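Local atomic coordinates of aminotransferase, class III (Thermomicrobium roseum, PDB entry 6IO1), a protein that probably transfers amino groups as a thermostable, (S)-enantioselective omega-transaminase that uses pyridoxal 5'-phosphate as its cofactor. Residues P96-L107 with C331-L342. Numbering follows the deposited sequence.
Sequences PTIELAARLAEL and CAVALRNLDILL
L100 drives its isobutyl end into a hollow of helix 331-342 formed by C331, A334, L335 and L338. CG anti to the backbone N (chi1 -178°) carries the side chain toward the other helix, where its two methyls part: CD2 lies 3.8 Å from SG of C331, and CD1 reaches CD2 of L335 and CD1 of L338. L335 answers from across, its CD2 coming within 3.7 Å of CA of L100, and L338 sits among L100, R103, L104 and L107, so the packing is reciprocal knobs-into-holes. L100 and L104 also rest on F117 of strand 112-118. In this class-III aminotransferase chain the contact joins helix 95-107, just ahead of that edge strand of the seven-stranded cofactor-binding-domain sheet, to helix 328-344; the segment axes cross at 41°, 8.7 Å apart at their closest.

The partly exposed flank mixes a charged pair with leucines. R103, extended from CG to NE, passes over L338, whose CB lies over the centre of one guanidinium face, and forms an end-on salt bridge in which OD1 of D339 takes two bent hydrogen bonds, from NH1 and NH2, each 2.6 Å; the guanidinium and carboxylate planes are 45° apart. NH1 also makes a weak bond to O of L335. A leucine in place of R103 would probably strip OD1 of D339 of both guanidinium donors, leaving the carboxylate to rely more on the long, weak bond from NH1 of R336 to its OD2, 3.4 Å. Farther along, L107 CD2 and L342 CD1 meet more loosely, at 4.2 Å.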
loop_
_atom_site.group_PDB
_atom_site.type_symbol
_atom_site.label_atom_id
_atom_site.label_comp_id
_atom_site.label_asym_id
_atom_site.label_seq_id
_atom_site.Cartn_x
_atom_site.Cartn_y
_atom_site.Cartn_z
ATOM N N PRO B 96 14.593 6.813 -12.622
ATOM C CA PRO B 96 14.220 7.620 -11.444
ATOM C C PRO B 96 14.303 6.848 -10.141
ATOM O O PRO B 96 14.731 7.406 -9.124
ATOM C CB PRO B 96 12.783 8.067 -11.753
ATOM C CG PRO B 96 12.618 7.901 -13.205
ATOM C CD PRO B 96 13.487 6.761 -13.599
ATOM N N THR B 97 13.923 5.569 -10.149
ATOM C CA THR B 97 14.005 4.754 -8.941
ATOM C C THR B 97 15.448 4.615 -8.468
ATOM O O THR B 97 15.748 4.777 -7.277
ATOM C CB THR B 97 13.390 3.378 -9.207
ATOM O OG1 THR B 97 12.110 3.537 -9.829
ATOM C CG2 THR B 97 13.228 2.604 -7.910
ATOM N N ILE B 98 16.359 4.324 -9.399
ATOM C CA ILE B 98 17.769 4.146 -9.056
ATOM C C ILE B 98 18.352 5.446 -8.510
ATOM O O ILE B 98 19.062 5.456 -7.491
ATOM C CB ILE B 98 18.548 3.648 -10.287
ATOM C CG1 ILE B 98 18.022 2.284 -10.739
ATOM C CG2 ILE B 98 20.026 3.577 -9.991
ATOM C CD1 ILE B 98 18.601 1.812 -12.056
ATOM N N GLU B 99 18.069 6.561 -9.189
ATOM C CA GLU B 99 18.589 7.847 -8.739
ATOM C C GLU B 99 18.037 8.218 -7.369
ATOM O O GLU B 99 18.765 8.752 -6.524
ATOM C CB GLU B 99 18.273 8.935 -9.766
ATOM C CG GLU B 99 18.937 8.726 -11.123
ATOM C CD GLU B 99 20.430 9.018 -11.119
ATOM O OE1 GLU B 99 20.995 9.293 -10.038
ATOM O OE2 GLU B 99 21.044 8.973 -12.205
ATOM N N LEU B 100 16.753 7.939 -7.127
ATOM C CA LEU B 100 16.178 8.214 -5.816
ATOM C C LEU B 100 16.837 7.367 -4.739
ATOM O O LEU B 100 17.091 7.851 -3.631
ATOM C CB LEU B 100 14.668 7.974 -5.836
ATOM C CG LEU B 100 13.954 8.281 -4.518
ATOM C CD1 LEU B 100 14.078 9.757 -4.171
ATOM C CD2 LEU B 100 12.493 7.862 -4.579
ATOM N N ALA B 101 17.118 6.097 -5.041
ATOM C CA ALA B 101 17.785 5.245 -4.061
ATOM C C ALA B 101 19.165 5.788 -3.706
ATOM O O ALA B 101 19.525 5.870 -2.524
ATOM C CB ALA B 101 17.889 3.815 -4.590
ATOM N N ALA B 102 19.945 6.186 -4.716
ATOM C CA ALA B 102 21.271 6.741 -4.440
ATOM C C ALA B 102 21.176 8.043 -3.647
ATOM O O ALA B 102 21.936 8.266 -2.691
ATOM C CB ALA B 102 22.029 6.961 -5.749
ATOM N N ARG B 103 20.240 8.916 -4.028
ATOM C CA ARG B 103 20.088 10.189 -3.337
ATOM C C ARG B 103 19.687 9.983 -1.883
ATOM O O ARG B 103 20.185 10.678 -0.990
ATOM C CB ARG B 103 19.058 11.051 -4.061
ATOM C CG ARG B 103 19.058 12.502 -3.644
ATOM C CD ARG B 103 18.293 13.334 -4.649
ATOM N NE ARG B 103 18.442 14.763 -4.405
ATOM C CZ ARG B 103 17.747 15.698 -5.044
ATOM N NH1 ARG B 103 16.842 15.349 -5.948
ATOM N NH2 ARG B 103 17.943 16.979 -4.766
ATOM N N LEU B 104 18.777 9.040 -1.626
ATOM C CA LEU B 104 18.397 8.730 -0.253
ATOM C C LEU B 104 19.558 8.129 0.525
ATOM O O LEU B 104 19.685 8.373 1.730
ATOM C CB LEU B 104 17.199 7.782 -0.240
ATOM C CG LEU B 104 15.871 8.374 -0.718
ATOM C CD1 LEU B 104 14.760 7.344 -0.604
ATOM C CD2 LEU B 104 15.529 9.633 0.061
ATOM N N ALA B 105 20.404 7.335 -0.138
ATOM C CA ALA B 105 21.609 6.843 0.521
ATOM C C ALA B 105 22.488 8.002 0.969
ATOM O O ALA B 105 23.091 7.956 2.047
ATOM C CB ALA B 105 22.380 5.911 -0.411
ATOM N N GLU B 106 22.572 9.051 0.150
ATOM C CA GLU B 106 23.324 10.234 0.566
ATOM C C GLU B 106 22.631 10.956 1.721
ATOM O O GLU B 106 23.275 11.323 2.713
ATOM C CB GLU B 106 23.525 11.189 -0.611
ATOM C CG GLU B 106 24.152 12.518 -0.202
ATOM C CD GLU B 106 24.607 13.348 -1.385
ATOM O OE1 GLU B 106 24.526 14.592 -1.307
ATOM O OE2 GLU B 106 25.049 12.757 -2.391
ATOM N N LEU B 107 21.318 11.168 1.609
ATOM C CA LEU B 107 20.605 12.003 2.575
ATOM C C LEU B 107 20.472 11.327 3.935
ATOM O O LEU B 107 20.582 11.991 4.974
ATOM C CB LEU B 107 19.231 12.380 2.022
ATOM C CG LEU B 107 19.267 13.347 0.838
ATOM C CD1 LEU B 107 17.867 13.625 0.315
ATOM C CD2 LEU B 107 19.965 14.643 1.227
ATOM N N CYS B 331 8.844 8.137 -8.087
ATOM C CA CYS B 331 10.246 8.430 -7.803
ATOM C C CYS B 331 10.698 9.731 -8.462
ATOM O O CYS B 331 11.463 10.497 -7.867
ATOM C CB CYS B 331 11.120 7.259 -8.249
ATOM S SG CYS B 331 10.834 5.741 -7.310
ATOM N N ALA B 332 10.256 9.992 -9.696
ATOM C CA ALA B 332 10.605 11.253 -10.347
ATOM C C ALA B 332 10.018 12.444 -9.594
ATOM O O ALA B 332 10.702 13.458 -9.375
ATOM C CB ALA B 332 10.127 11.245 -11.799
ATOM N N VAL B 333 8.749 12.337 -9.191
ATOM C CA VAL B 333 8.131 13.400 -8.405
ATOM C C VAL B 333 8.869 13.572 -7.084
ATOM O O VAL B 333 9.041 14.694 -6.595
ATOM C CB VAL B 333 6.634 13.108 -8.193
ATOM C CG1 VAL B 333 6.040 14.056 -7.163
ATOM C CG2 VAL B 333 5.885 13.218 -9.512
ATOM N N ALA B 334 9.319 12.465 -6.488
ATOM C CA ALA B 334 10.089 12.541 -5.251
ATOM C C ALA B 334 11.409 13.266 -5.464
ATOM O O ALA B 334 11.841 14.043 -4.608
ATOM C CB ALA B 334 10.340 11.139 -4.699
ATOM N N LEU B 335 12.079 13.005 -6.587
ATOM C CA LEU B 335 13.330 13.696 -6.880
ATOM C C LEU B 335 13.106 15.199 -7.006
ATOM O O LEU B 335 13.867 16.000 -6.447
ATOM C CB LEU B 335 13.957 13.136 -8.157
ATOM C CG LEU B 335 14.518 11.714 -8.082
ATOM C CD1 LEU B 335 14.941 11.231 -9.461
ATOM C CD2 LEU B 335 15.683 11.645 -7.106
ATOM N N ARG B 336 12.052 15.599 -7.722
ATOM C CA ARG B 336 11.759 17.028 -7.849
ATOM C C ARG B 336 11.384 17.642 -6.499
ATOM O O ARG B 336 11.811 18.761 -6.167
ATOM C CB ARG B 336 10.640 17.241 -8.867
ATOM C CG ARG B 336 10.689 18.586 -9.568
ATOM C CD ARG B 336 11.860 18.662 -10.531
ATOM N NE ARG B 336 12.006 19.997 -11.100
ATOM C CZ ARG B 336 12.695 20.979 -10.529
ATOM N NH1 ARG B 336 13.332 20.766 -9.386
ATOM N NH2 ARG B 336 12.772 22.166 -11.114
ATOM N N ASN B 337 10.584 16.921 -5.711
ATOM C CA ASN B 337 10.197 17.391 -4.387
ATOM C C ASN B 337 11.413 17.566 -3.491
ATOM O O ASN B 337 11.490 18.527 -2.720
ATOM C CB ASN B 337 9.199 16.413 -3.766
ATOM C CG ASN B 337 8.735 16.845 -2.393
ATOM O OD1 ASN B 337 8.052 17.856 -2.248
ATOM N ND2 ASN B 337 9.100 16.074 -1.377
ATOM N N LEU B 338 12.362 16.631 -3.562
ATOM C CA LEU B 338 13.596 16.757 -2.797
ATOM C C LEU B 338 14.417 17.946 -3.276
ATOM O O LEU B 338 15.040 18.640 -2.467
ATOM C CB LEU B 338 14.408 15.467 -2.894
ATOM C CG LEU B 338 13.873 14.294 -2.073
ATOM C CD1 LEU B 338 14.788 13.086 -2.193
ATOM C CD2 LEU B 338 13.701 14.701 -0.620
ATOM N N ASP B 339 14.426 18.195 -4.590
ATOM C CA ASP B 339 15.099 19.384 -5.105
ATOM C C ASP B 339 14.550 20.636 -4.438
ATOM O O ASP B 339 15.305 21.474 -3.929
ATOM C CB ASP B 339 14.920 19.485 -6.621
ATOM C CG ASP B 339 15.664 18.409 -7.377
ATOM O OD1 ASP B 339 16.540 17.754 -6.778
ATOM O OD2 ASP B 339 15.373 18.221 -8.577
ATOM N N ILE B 340 13.222 20.754 -4.401
ATOM C CA ILE B 340 12.601 21.940 -3.817
ATOM C C ILE B 340 12.843 21.997 -2.310
ATOM O O ILE B 340 13.159 23.060 -1.759
ATOM C CB ILE B 340 11.102 21.980 -4.157
ATOM C CG1 ILE B 340 10.915 22.129 -5.668
ATOM C CG2 ILE B 340 10.414 23.118 -3.419
ATOM C CD1 ILE B 340 9.473 22.133 -6.111
ATOM N N LEU B 341 12.697 20.863 -1.622
ATOM C CA LEU B 341 12.848 20.831 -0.170
ATOM C C LEU B 341 14.260 21.222 0.252
ATOM O O LEU B 341 14.445 22.017 1.182
ATOM C CB LEU B 341 12.493 19.436 0.352
ATOM C CG LEU B 341 12.220 19.248 1.848
ATOM C CD1 LEU B 341 10.911 19.905 2.247
ATOM C CD2 LEU B 341 12.203 17.767 2.199
ATOM N N LEU B 342 15.272 20.665 -0.416
ATOM C CA LEU B 342 16.656 20.994 -0.086
ATOM C C LEU B 342 16.999 22.424 -0.482
ATOM O O LEU B 342 17.635 23.153 0.287
ATOM C CB LEU B 342 17.604 20.003 -0.764
ATOM C CG LEU B 342 17.451 18.532 -0.370
ATOM C CD1 LEU B 342 18.343 17.652 -1.233
ATOM C CD2 LEU B 342 17.756 18.327 1.105
#